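Local coordinates for SWD1-like protein (Myceliophthora thermophila, PDB 6E29) that probably acts as a WD-repeat beta-propeller subunit of the COMPASS complex, which methylates histone H3, at residues 91-96 and 119-124; 237-242 and 286-291; 270-275 and 295-300. One frame throughout, in Å; residues are numbered along the deposited sequence. Where two conformers were deposited one is given.

How the contacts relate
All three contacts lie in the beta-propeller domain that forms the N-terminal part of this protein, and all are buried. Contact 1 is set on the far side of the propeller's centre from the other two, about 29 and 33 Å away between centres. Contacts 1 and 2 each join neighbouring four-stranded blades: a methyl on a ring face beside a polar turn in the first, aliphatic groups alone in the second. Contact 3 is aromatic and works within one blade, the one that also supplies 286-291 to contact 2. Their centres are about 6 Å apart; a probable hydrogen bond, V286 O to W299 N, joins 286-291 to contact 3 in one sheet, and 237-242 stays in the preceding blade.

Contact 1 of 3, residues 91-96 and 119-124; sequences VILWDL and WNHHQF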
loop_
_atom_site.group_PDB
_atom_site.type_symbol
_atom_site.label_atom_id
_atom_site.label_comp_id
_atom_site.label_asym_id
_atom_site.label_seq_id
_atom_site.Cartn_x
_atom_site.Cartn_y
_atom_site.Cartn_z
ATOM N N VAL B 91 -15.034 2.259 -1.580
ATOM C CA VAL B 91 -14.307 1.024 -1.873
ATOM C C VAL B 91 -15.267 0.087 -2.613
ATOM O O VAL B 91 -16.419 -0.100 -2.178
ATOM C CB VAL B 91 -13.782 0.356 -0.585
ATOM C CG1 VAL B 91 -13.151 -0.977 -0.890
ATOM C CG2 VAL B 91 -12.750 1.241 0.109
ATOM N N ILE B 92 -14.795 -0.512 -3.711
ATOM C CA ILE B 92 -15.620 -1.389 -4.553
ATOM C C ILE B 92 -14.868 -2.689 -4.802
ATOM O O ILE B 92 -13.662 -2.670 -5.080
ATOM C CB ILE B 92 -15.978 -0.713 -5.898
ATOM C CG1 ILE B 92 -16.884 0.508 -5.677
ATOM C CG2 ILE B 92 -16.592 -1.717 -6.890
ATOM C CD1 ILE B 92 -17.159 1.292 -6.985
ATOM N N LEU B 93 -15.579 -3.809 -4.722
ATOM C CA LEU B 93 -15.064 -5.113 -5.099
ATOM C C LEU B 93 -15.681 -5.472 -6.437
ATOM O O LEU B 93 -16.905 -5.674 -6.532
ATOM C CB LEU B 93 -15.393 -6.215 -4.098
ATOM C CG LEU B 93 -14.650 -7.489 -4.530
ATOM C CD1 LEU B 93 -13.191 -7.266 -4.451
ATOM C CD2 LEU B 93 -15.018 -8.618 -3.621
ATOM N N TRP B 94 -14.832 -5.507 -7.468
ATOM C CA TRP B 94 -15.214 -5.859 -8.829
ATOM C C TRP B 94 -15.088 -7.365 -9.023
ATOM O O TRP B 94 -14.123 -7.986 -8.557
ATOM C CB TRP B 94 -14.308 -5.138 -9.847
ATOM C CG TRP B 94 -14.351 -3.670 -9.723
ATOM C CD1 TRP B 94 -13.494 -2.877 -9.014
ATOM C CD2 TRP B 94 -15.329 -2.794 -10.293
ATOM N NE1 TRP B 94 -13.867 -1.554 -9.119
ATOM C CE2 TRP B 94 -14.992 -1.476 -9.905
ATOM C CE3 TRP B 94 -16.442 -2.991 -11.133
ATOM C CZ2 TRP B 94 -15.733 -0.360 -10.316
ATOM C CZ3 TRP B 94 -17.184 -1.881 -11.531
ATOM C CH2 TRP B 94 -16.830 -0.584 -11.119
ATOM N N ASP B 95 -16.045 -7.938 -9.729
ATOM C CA ASP B 95 -15.943 -9.294 -10.250
ATOM C C ASP B 95 -15.488 -9.181 -11.716
ATOM O O ASP B 95 -16.233 -8.697 -12.581
ATOM C CB ASP B 95 -17.292 -10.001 -10.096
ATOM C CG ASP B 95 -17.276 -11.459 -10.548
ATOM O OD1 ASP B 95 -16.255 -11.936 -11.094
ATOM O OD2 ASP B 95 -18.322 -12.122 -10.351
ATOM N N LEU B 96 -14.236 -9.556 -11.975
ATOM C CA LEU B 96 -13.699 -9.465 -13.329
ATOM C C LEU B 96 -14.153 -10.610 -14.204
ATOM O O LEU B 96 -13.923 -10.563 -15.419
ATOM C CB LEU B 96 -12.181 -9.434 -13.301
ATOM C CG LEU B 96 -11.633 -8.291 -12.456
ATOM C CD1 LEU B 96 -10.114 -8.261 -12.532
ATOM C CD2 LEU B 96 -12.243 -6.961 -12.870
ATOM N N TRP B 119 -6.405 -14.385 1.887
ATOM C CA TRP B 119 -7.029 -15.670 1.590
ATOM C C TRP B 119 -8.538 -15.586 1.445
ATOM O O TRP B 119 -9.192 -16.626 1.394
ATOM C CB TRP B 119 -6.700 -16.698 2.672
ATOM C CG TRP B 119 -5.241 -17.038 2.843
ATOM C CD1 TRP B 119 -4.282 -16.284 3.479
ATOM C CD2 TRP B 119 -4.593 -18.247 2.437
ATOM N NE1 TRP B 119 -3.082 -16.952 3.486
ATOM C CE2 TRP B 119 -3.238 -18.149 2.835
ATOM C CE3 TRP B 119 -5.017 -19.393 1.746
ATOM C CZ2 TRP B 119 -2.305 -19.169 2.594
ATOM C CZ3 TRP B 119 -4.089 -20.417 1.512
ATOM C CH2 TRP B 119 -2.744 -20.289 1.930
ATOM N N ASN B 120 -9.124 -14.395 1.408
ATOM C CA ASN B 120 -10.578 -14.299 1.527
ATOM C C ASN B 120 -10.985 -12.971 0.903
ATOM O O ASN B 120 -10.843 -11.932 1.551
ATOM C CB ASN B 120 -10.985 -14.407 3.018
ATOM C CG ASN B 120 -12.387 -13.886 3.321
ATOM O OD1 ASN B 120 -13.242 -13.804 2.446
ATOM N ND2 ASN B 120 -12.626 -13.541 4.596
ATOM N N HIS B 121 -11.501 -12.997 -0.339
ATOM C CA HIS B 121 -11.846 -11.716 -0.951
ATOM C C HIS B 121 -13.065 -11.048 -0.314
ATOM O O HIS B 121 -13.408 -9.932 -0.709
ATOM C CB HIS B 121 -12.061 -11.870 -2.458
ATOM C CG HIS B 121 -13.118 -12.859 -2.812
ATOM N ND1 HIS B 121 -12.841 -14.191 -3.022
ATOM C CD2 HIS B 121 -14.452 -12.720 -2.988
ATOM C CE1 HIS B 121 -13.960 -14.830 -3.315
ATOM N NE2 HIS B 121 -14.954 -13.961 -3.299
ATOM N N HIS B 122 -13.677 -11.651 0.709
ATOM C CA HIS B 122 -14.829 -11.091 1.406
ATOM C C HIS B 122 -14.466 -10.311 2.673
ATOM O O HIS B 122 -15.362 -10.031 3.484
ATOM C CB HIS B 122 -15.818 -12.201 1.772
ATOM C CG HIS B 122 -16.497 -12.819 0.588
ATOM N ND1 HIS B 122 -16.303 -14.134 0.228
ATOM C CD2 HIS B 122 -17.332 -12.289 -0.341
ATOM C CE1 HIS B 122 -17.016 -14.398 -0.855
ATOM N NE2 HIS B 122 -17.650 -13.297 -1.219
ATOM N N GLN B 123 -13.188 -9.979 2.886
ATOM C CA GLN B 123 -12.824 -9.095 3.982
ATOM C C GLN B 123 -11.723 -8.174 3.503
ATOM O O GLN B 123 -10.830 -8.605 2.776
ATOM C CB GLN B 123 -12.349 -9.867 5.194
ATOM C CG GLN B 123 -12.171 -8.980 6.394
ATOM C CD GLN B 123 -11.360 -9.604 7.477
ATOM O OE1 GLN B 123 -10.137 -9.467 7.515
ATOM N NE2 GLN B 123 -12.038 -10.212 8.425
ATOM N N PHE B 124 -11.800 -6.900 3.882
ATOM C CA PHE B 124 -10.719 -5.977 3.587
ATOM C C PHE B 124 -10.491 -5.045 4.767
ATOM O O PHE B 124 -11.327 -4.934 5.691
ATOM C CB PHE B 124 -10.965 -5.150 2.288
ATOM C CG PHE B 124 -12.044 -4.104 2.405
ATOM C CD1 PHE B 124 -11.764 -2.827 2.860
ATOM C CD2 PHE B 124 -13.352 -4.401 1.998
ATOM C CE1 PHE B 124 -12.794 -1.872 2.960
ATOM C CE2 PHE B 124 -14.379 -3.453 2.119
ATOM C CZ PHE B 124 -14.098 -2.186 2.604
#
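The F124 ring takes V91 on one face: CG1 stands 4.0 Å from the ring centroid, 19° off the normal, a CH-pi contact shifted toward the rim at CZ. The H121 imidazole is met at its edge instead, where L93 CD2 lies near the ring plane and 4.2 Å from H121 CD2. That imidazole in turn places its own CD2 3.6 Å above the centre of the H122 ring plane, and it also stacks with Y81. V91 and F124 approach from opposite directions. With V91 CG1 anti to its N (chi1 175°), this methyl rather than CG2 is the branch laid on the phenyl.

L93 CD2 has a second neighbour, 3.6 Å away: the carbonyl O of H121, which is buried with no hydrogen-bond partner in the model. The tight bend behind it is a type I turn from N120 to Q123, closed by a weak Q123 N to N120 O bond. An Asx turn reinforces it: H122 N donates to N120 OD1 at 2.8 Å, approaching from above the amide's carbonyl plane. H122 NE2 bonds to Y102 OH of the preceding blade.

L83 and A114 pack around the same apolar group. The whole is an interblade seam of a WD-repeat beta-propeller, third strand of one blade against the first hairpin of the next.

Contact 2 of 3, residues 237-242 and 286-291; sequences RIIRTF and VAASTY
V286 meets strand 239-242 with both of its methyls. CG2 comes tip to tip with T241 CG2 at 4.1 Å, while CG1, held anti to the backbone N (chi1 172°), reaches the CG2 branch of I239 at a looser 4.3 Å. L231, from the same blade as I239, also lies against V286. A287 points its CB away from this interface, and the next residue returns to it: A288 CB receives I239 CD1 at 3.6 Å, the closest approach between the two segments. The isoleucine spans the distance because its CD1 runs on extended from CB (chi2 164°), and the small alanine leaves room for its end. S289 turns to other partners, its OG bonding to H276 N and G318 O, and T290 OG1 bonds to E295 O within its own blade.

The two strands run roughly antiparallel, at 154°, but their axes pass 9.8 Å apart, too far for backbone pairing. They are the third strand of one propeller blade and the second strand of the next, facing each other as layers. W274, V277 and W299 of the later blade also pack on I239. T241 offers only its methyl here, for its OG1 is bonded to E262 and to H263 N on the adjoining strand of its own blade.

With the hydroxyl so engaged, the contact between these two strands is methyl against methyl, and it probably rests on shape and the hydrophobic effect rather than on directional bonds.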
loop_
_atom_site.group_PDB
_atom_site.type_symbol
_atom_site.label_atom_id
_atom_site.label_comp_id
_atom_site.label_asym_id
_atom_site.label_seq_id
_atom_site.Cartn_x
_atom_site.Cartn_y
_atom_site.Cartn_z
ATOM N N ARG B 237 12.420 10.984 4.827
ATOM C CA ARG B 237 13.400 10.878 3.751
ATOM C C ARG B 237 14.145 9.557 3.781
ATOM O O ARG B 237 15.171 9.404 3.116
ATOM C CB ARG B 237 14.419 12.047 3.768
ATOM C CG ARG B 237 13.779 13.419 3.556
ATOM C CD ARG B 237 14.661 14.611 3.854
ATOM N NE ARG B 237 13.925 15.810 3.451
ATOM C CZ ARG B 237 12.914 16.350 4.144
ATOM N NH1 ARG B 237 12.499 15.810 5.296
ATOM N NH2 ARG B 237 12.300 17.432 3.683
ATOM N N ILE B 238 13.688 8.599 4.578
ATOM C CA ILE B 238 14.395 7.345 4.734
ATOM C C ILE B 238 13.446 6.211 4.413
ATOM O O ILE B 238 12.341 6.165 4.950
ATOM C CB ILE B 238 14.955 7.189 6.152
ATOM C CG1 ILE B 238 15.946 8.327 6.399
ATOM C CG2 ILE B 238 15.637 5.843 6.288
ATOM C CD1 ILE B 238 16.403 8.413 7.869
ATOM N N ILE B 239 13.877 5.305 3.535
ATOM C CA ILE B 239 13.159 4.073 3.241
ATOM C C ILE B 239 13.763 2.976 4.106
ATOM O O ILE B 239 14.983 2.957 4.343
ATOM C CB ILE B 239 13.236 3.729 1.743
ATOM C CG1 ILE B 239 12.668 4.868 0.911
ATOM C CG2 ILE B 239 12.412 2.429 1.463
ATOM C CD1 ILE B 239 13.064 4.791 -0.643
ATOM N N ARG B 240 12.909 2.094 4.636
ATOM C CA ARG B 240 13.380 1.083 5.579
ATOM C C ARG B 240 12.773 -0.257 5.245
ATOM O O ARG B 240 11.596 -0.318 4.871
ATOM C CB ARG B 240 12.961 1.407 7.011
ATOM C CG ARG B 240 13.642 2.737 7.485
ATOM C CD ARG B 240 13.054 3.139 8.839
ATOM N NE ARG B 240 13.649 4.351 9.416
ATOM C CZ ARG B 240 13.217 5.587 9.208
ATOM N NH1 ARG B 240 12.169 5.834 8.407
ATOM N NH2 ARG B 240 13.846 6.601 9.811
ATOM N N THR B 241 13.565 -1.309 5.416
ATOM C CA THR B 241 13.068 -2.675 5.393
ATOM C C THR B 241 13.244 -3.278 6.775
ATOM O O THR B 241 14.203 -2.966 7.493
ATOM C CB THR B 241 13.777 -3.520 4.358
ATOM O OG1 THR B 241 15.207 -3.420 4.535
ATOM C CG2 THR B 241 13.367 -3.022 2.934
ATOM N N PHE B 242 12.309 -4.130 7.147
ATOM C CA PHE B 242 12.348 -4.800 8.439
ATOM C C PHE B 242 12.084 -6.277 8.266
ATOM O O PHE B 242 11.367 -6.692 7.347
ATOM C CB PHE B 242 11.307 -4.285 9.416
ATOM C CG PHE B 242 11.428 -2.853 9.733
ATOM C CD1 PHE B 242 11.996 -2.430 10.935
ATOM C CD2 PHE B 242 10.924 -1.915 8.834
ATOM C CE1 PHE B 242 12.110 -1.065 11.194
ATOM C CE2 PHE B 242 11.033 -0.594 9.077
ATOM C CZ PHE B 242 11.622 -0.157 10.290
ATOM N N VAL B 286 14.630 -2.972 -4.024
ATOM C CA VAL B 286 13.672 -1.941 -3.619
ATOM C C VAL B 286 13.799 -0.793 -4.623
ATOM O O VAL B 286 14.900 -0.298 -4.849
ATOM C CB VAL B 286 13.968 -1.432 -2.184
ATOM C CG1 VAL B 286 13.082 -0.230 -1.856
ATOM C CG2 VAL B 286 13.727 -2.588 -1.139
ATOM N N ALA B 287 12.673 -0.345 -5.180
ATOM C CA ALA B 287 12.657 0.820 -6.063
ATOM C C ALA B 287 11.860 1.936 -5.400
ATOM O O ALA B 287 10.963 1.675 -4.577
ATOM C CB ALA B 287 12.039 0.501 -7.423
ATOM N N ALA B 288 12.184 3.174 -5.765
ATOM C CA ALA B 288 11.400 4.318 -5.315
ATOM C C ALA B 288 11.381 5.390 -6.394
ATOM O O ALA B 288 12.397 5.627 -7.060
ATOM C CB ALA B 288 11.992 4.923 -4.036
ATOM N N SER B 289 10.285 6.127 -6.451
ATOM C CA SER B 289 10.204 7.406 -7.151
ATOM C C SER B 289 10.491 8.554 -6.186
ATOM O O SER B 289 10.346 8.427 -4.970
ATOM C CB SER B 289 8.819 7.607 -7.754
ATOM O OG SER B 289 7.836 7.442 -6.731
ATOM N N THR B 290 10.868 9.695 -6.756
ATOM C CA THR B 290 11.461 10.811 -6.024
ATOM C C THR B 290 10.566 12.026 -6.136
ATOM O O THR B 290 10.197 12.419 -7.253
ATOM C CB THR B 290 12.836 11.131 -6.611
ATOM O OG1 THR B 290 13.511 9.906 -6.896
ATOM C CG2 THR B 290 13.669 11.960 -5.605
ATOM N N TYR B 291 10.197 12.604 -4.986
ATOM C CA TYR B 291 9.447 13.854 -4.965
ATOM C C TYR B 291 10.229 14.937 -5.674
ATOM O O TYR B 291 11.438 15.072 -5.468
ATOM C CB TYR B 291 9.174 14.318 -3.522
ATOM C CG TYR B 291 7.886 13.771 -2.952
ATOM C CD1 TYR B 291 7.879 13.005 -1.785
ATOM C CD2 TYR B 291 6.676 13.995 -3.599
ATOM C CE1 TYR B 291 6.698 12.493 -1.275
ATOM C CE2 TYR B 291 5.498 13.490 -3.101
ATOM C CZ TYR B 291 5.519 12.736 -1.958
ATOM O OH TYR B 291 4.336 12.261 -1.496
#

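Contact 3 of 3, residues 270-275 and 295-300; sequences NRLSWN and ELYIWE
W274 plays two opposite parts at once in a chain of T-shaped stacks: it drives its edge at the face of Y297 and offers its own face to the edge of W299. The trio is an aromatic cluster in a WD-repeat propeller blade, linking the first strand, with the loop leading into it, to the third strand across the second one. W274 holds CG anti to its carbonyl carbon (chi1 -47°), which sends the indole over that second strand toward both rings.

In the first stack the six-membered ring of W274 and the ring of Y297 have centroids 5.3 Å apart and planes at 77°. CZ3 of the indole makes the closest touch, 3.5 Å from Y297 CD1, which lies in the indole plane. The second pair is nearly perpendicular, 83° between planes; here the six-membered rings of W274 and W299 have centroids 5.2 Å apart, and W299 CH2 stands 3.6 Å above W274, displaced toward the rim at CH2. On the opposite face of W274 sits the carbonyl O of L272, 3.7 Å above the plane. The indole is thus covered from two sides and gripped at an edge, and its NE1 is fixed by a hydrogen bond to R237 O of the preceding blade. F265, also of that blade, meets the W299 ring.

Y297 and W299, two apart on strand 296-300, send their rings to the same side. Replacing Y297 by an alanine would probably leave the CZ3 edge of W274 without its facing ring and open a gap beside L272, whose isobutyl end would be freer to turn. That leucine crosses the tyrosine at about a right angle, bringing CD1 to 3.3 Å from Y297 OH.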
loop_
_atom_site.group_PDB
_atom_site.type_symbol
_atom_site.label_atom_id
_atom_site.label_comp_id
_atom_site.label_asym_id
_atom_site.label_seq_id
_atom_site.Cartn_x
_atom_site.Cartn_y
_atom_site.Cartn_z
ATOM N N ASN B 270 21.691 14.902 -1.272
ATOM C CA ASN B 270 20.645 15.580 -2.017
ATOM C C ASN B 270 19.362 15.720 -1.216
ATOM O O ASN B 270 18.444 16.409 -1.667
ATOM C CB ASN B 270 20.399 14.834 -3.337
ATOM C CG ASN B 270 21.669 14.753 -4.190
ATOM O OD1 ASN B 270 22.409 15.734 -4.287
ATOM N ND2 ASN B 270 21.938 13.593 -4.779
ATOM N N ARG B 271 19.308 15.107 -0.028
ATOM C CA ARG B 271 18.163 15.146 0.875
ATOM C C ARG B 271 16.845 14.928 0.121
ATOM O O ARG B 271 15.900 15.724 0.180
ATOM C CB ARG B 271 18.174 16.437 1.685
ATOM C CG ARG B 271 19.008 16.267 2.970
ATOM C CD ARG B 271 19.435 17.587 3.550
ATOM N NE ARG B 271 20.870 17.629 3.874
ATOM C CZ ARG B 271 21.393 17.467 5.095
ATOM N NH1 ARG B 271 20.612 17.247 6.152
ATOM N NH2 ARG B 271 22.707 17.509 5.253
ATOM N N LEU B 272 16.828 13.857 -0.648
ATOM C CA LEU B 272 15.662 13.510 -1.459
ATOM C C LEU B 272 14.565 12.899 -0.603
ATOM O O LEU B 272 14.851 12.129 0.316
ATOM C CB LEU B 272 16.037 12.509 -2.557
ATOM C CG LEU B 272 17.181 12.989 -3.478
ATOM C CD1 LEU B 272 17.564 11.938 -4.513
ATOM C CD2 LEU B 272 16.835 14.318 -4.129
ATOM N N SER B 273 13.316 13.250 -0.916
ATOM C CA SER B 273 12.143 12.593 -0.360
ATOM C C SER B 273 11.561 11.648 -1.398
ATOM O O SER B 273 11.699 11.861 -2.604
ATOM C CB SER B 273 11.074 13.601 0.085
ATOM O OG SER B 273 11.577 14.451 1.082
ATOM N N TRP B 274 10.962 10.557 -0.911
ATOM C CA TRP B 274 10.526 9.444 -1.747
ATOM C C TRP B 274 9.013 9.429 -1.866
ATOM O O TRP B 274 8.292 9.650 -0.892
ATOM C CB TRP B 274 11.029 8.112 -1.191
ATOM C CG TRP B 274 12.451 8.219 -0.863
ATOM C CD1 TRP B 274 12.993 8.280 0.362
ATOM C CD2 TRP B 274 13.545 8.313 -1.803
ATOM N NE1 TRP B 274 14.362 8.411 0.281
ATOM C CE2 TRP B 274 14.731 8.430 -1.037
ATOM C CE3 TRP B 274 13.635 8.257 -3.202
ATOM C CZ2 TRP B 274 15.997 8.506 -1.613
ATOM C CZ3 TRP B 274 14.929 8.346 -3.799
ATOM C CH2 TRP B 274 16.081 8.475 -2.998
ATOM N N ASN B 275 8.540 9.267 -3.084
ATOM C CA ASN B 275 7.122 9.402 -3.321
ATOM C C ASN B 275 6.417 8.058 -3.080
ATOM O O ASN B 275 5.534 7.953 -2.223
ATOM C CB ASN B 275 6.932 9.906 -4.740
ATOM C CG ASN B 275 5.669 10.587 -4.923
ATOM O OD1 ASN B 275 4.736 10.383 -4.149
ATOM N ND2 ASN B 275 5.580 11.374 -5.971
ATOM N N GLU B 295 13.853 11.090 -11.428
ATOM C CA GLU B 295 14.530 9.804 -11.371
ATOM C C GLU B 295 13.761 8.749 -10.589
ATOM O O GLU B 295 12.943 9.029 -9.699
ATOM C CB GLU B 295 15.922 9.994 -10.757
ATOM C CG GLU B 295 16.805 10.864 -11.624
ATOM C CD GLU B 295 16.994 12.277 -11.083
ATOM O OE1 GLU B 295 17.968 12.921 -11.483
ATOM O OE2 GLU B 295 16.188 12.722 -10.242
ATOM N N LEU B 296 14.057 7.503 -10.928
ATOM C CA LEU B 296 13.712 6.362 -10.092
ATOM C C LEU B 296 15.004 5.766 -9.565
ATOM O O LEU B 296 16.000 5.696 -10.294
ATOM C CB LEU B 296 12.949 5.285 -10.881
ATOM C CG LEU B 296 11.622 5.668 -11.534
ATOM C CD1 LEU B 296 11.128 4.461 -12.313
ATOM C CD2 LEU B 296 10.562 6.045 -10.467
ATOM N N TYR B 297 14.993 5.330 -8.307
ATOM C CA TYR B 297 16.173 4.756 -7.688
ATOM C C TYR B 297 15.886 3.291 -7.431
ATOM O O TYR B 297 14.784 2.960 -6.997
ATOM C CB TYR B 297 16.507 5.458 -6.362
ATOM C CG TYR B 297 17.080 6.863 -6.627
ATOM C CD1 TYR B 297 16.249 7.903 -7.039
ATOM C CD2 TYR B 297 18.436 7.133 -6.458
ATOM C CE1 TYR B 297 16.760 9.175 -7.290
ATOM C CE2 TYR B 297 18.954 8.414 -6.696
ATOM C CZ TYR B 297 18.102 9.420 -7.119
ATOM O OH TYR B 297 18.588 10.690 -7.363
ATOM N N ILE B 298 16.895 2.432 -7.639
ATOM C CA ILE B 298 16.768 1.001 -7.328
ATOM C C ILE B 298 17.948 0.588 -6.446
ATOM O O ILE B 298 19.108 0.784 -6.822
ATOM C CB ILE B 298 16.718 0.147 -8.602
ATOM C CG1 ILE B 298 15.589 0.649 -9.536
ATOM C CG2 ILE B 298 16.495 -1.300 -8.255
ATOM C CD1 ILE B 298 15.548 -0.150 -10.897
ATOM N N TRP B 299 17.649 0.065 -5.258
ATOM C CA TRP B 299 18.650 -0.509 -4.360
ATOM C C TRP B 299 18.485 -2.029 -4.288
ATOM O O TRP B 299 17.399 -2.572 -4.548
ATOM C CB TRP B 299 18.515 0.057 -2.953
ATOM C CG TRP B 299 18.681 1.513 -2.817
ATOM C CD1 TRP B 299 19.848 2.189 -2.477
ATOM C CD2 TRP B 299 17.650 2.511 -2.907
ATOM N NE1 TRP B 299 19.596 3.526 -2.389
ATOM C CE2 TRP B 299 18.263 3.762 -2.641
ATOM C CE3 TRP B 299 16.266 2.470 -3.179
ATOM C CZ2 TRP B 299 17.549 4.971 -2.674
ATOM C CZ3 TRP B 299 15.550 3.666 -3.192
ATOM C CH2 TRP B 299 16.192 4.904 -2.932
ATOM N N GLU B 300 19.538 -2.706 -3.848
ATOM C CA GLU B 300 19.471 -4.148 -3.654
ATOM C C GLU B 300 19.542 -4.453 -2.162
ATOM O O GLU B 300 20.305 -3.826 -1.428
ATOM C CB GLU B 300 20.598 -4.870 -4.424
ATOM C CG GLU B 300 21.978 -4.309 -4.176
ATOM C CD GLU B 300 22.603 -4.928 -2.936
ATOM O OE1 GLU B 300 22.260 -6.113 -2.647
ATOM O OE2 GLU B 300 23.378 -4.216 -2.251
#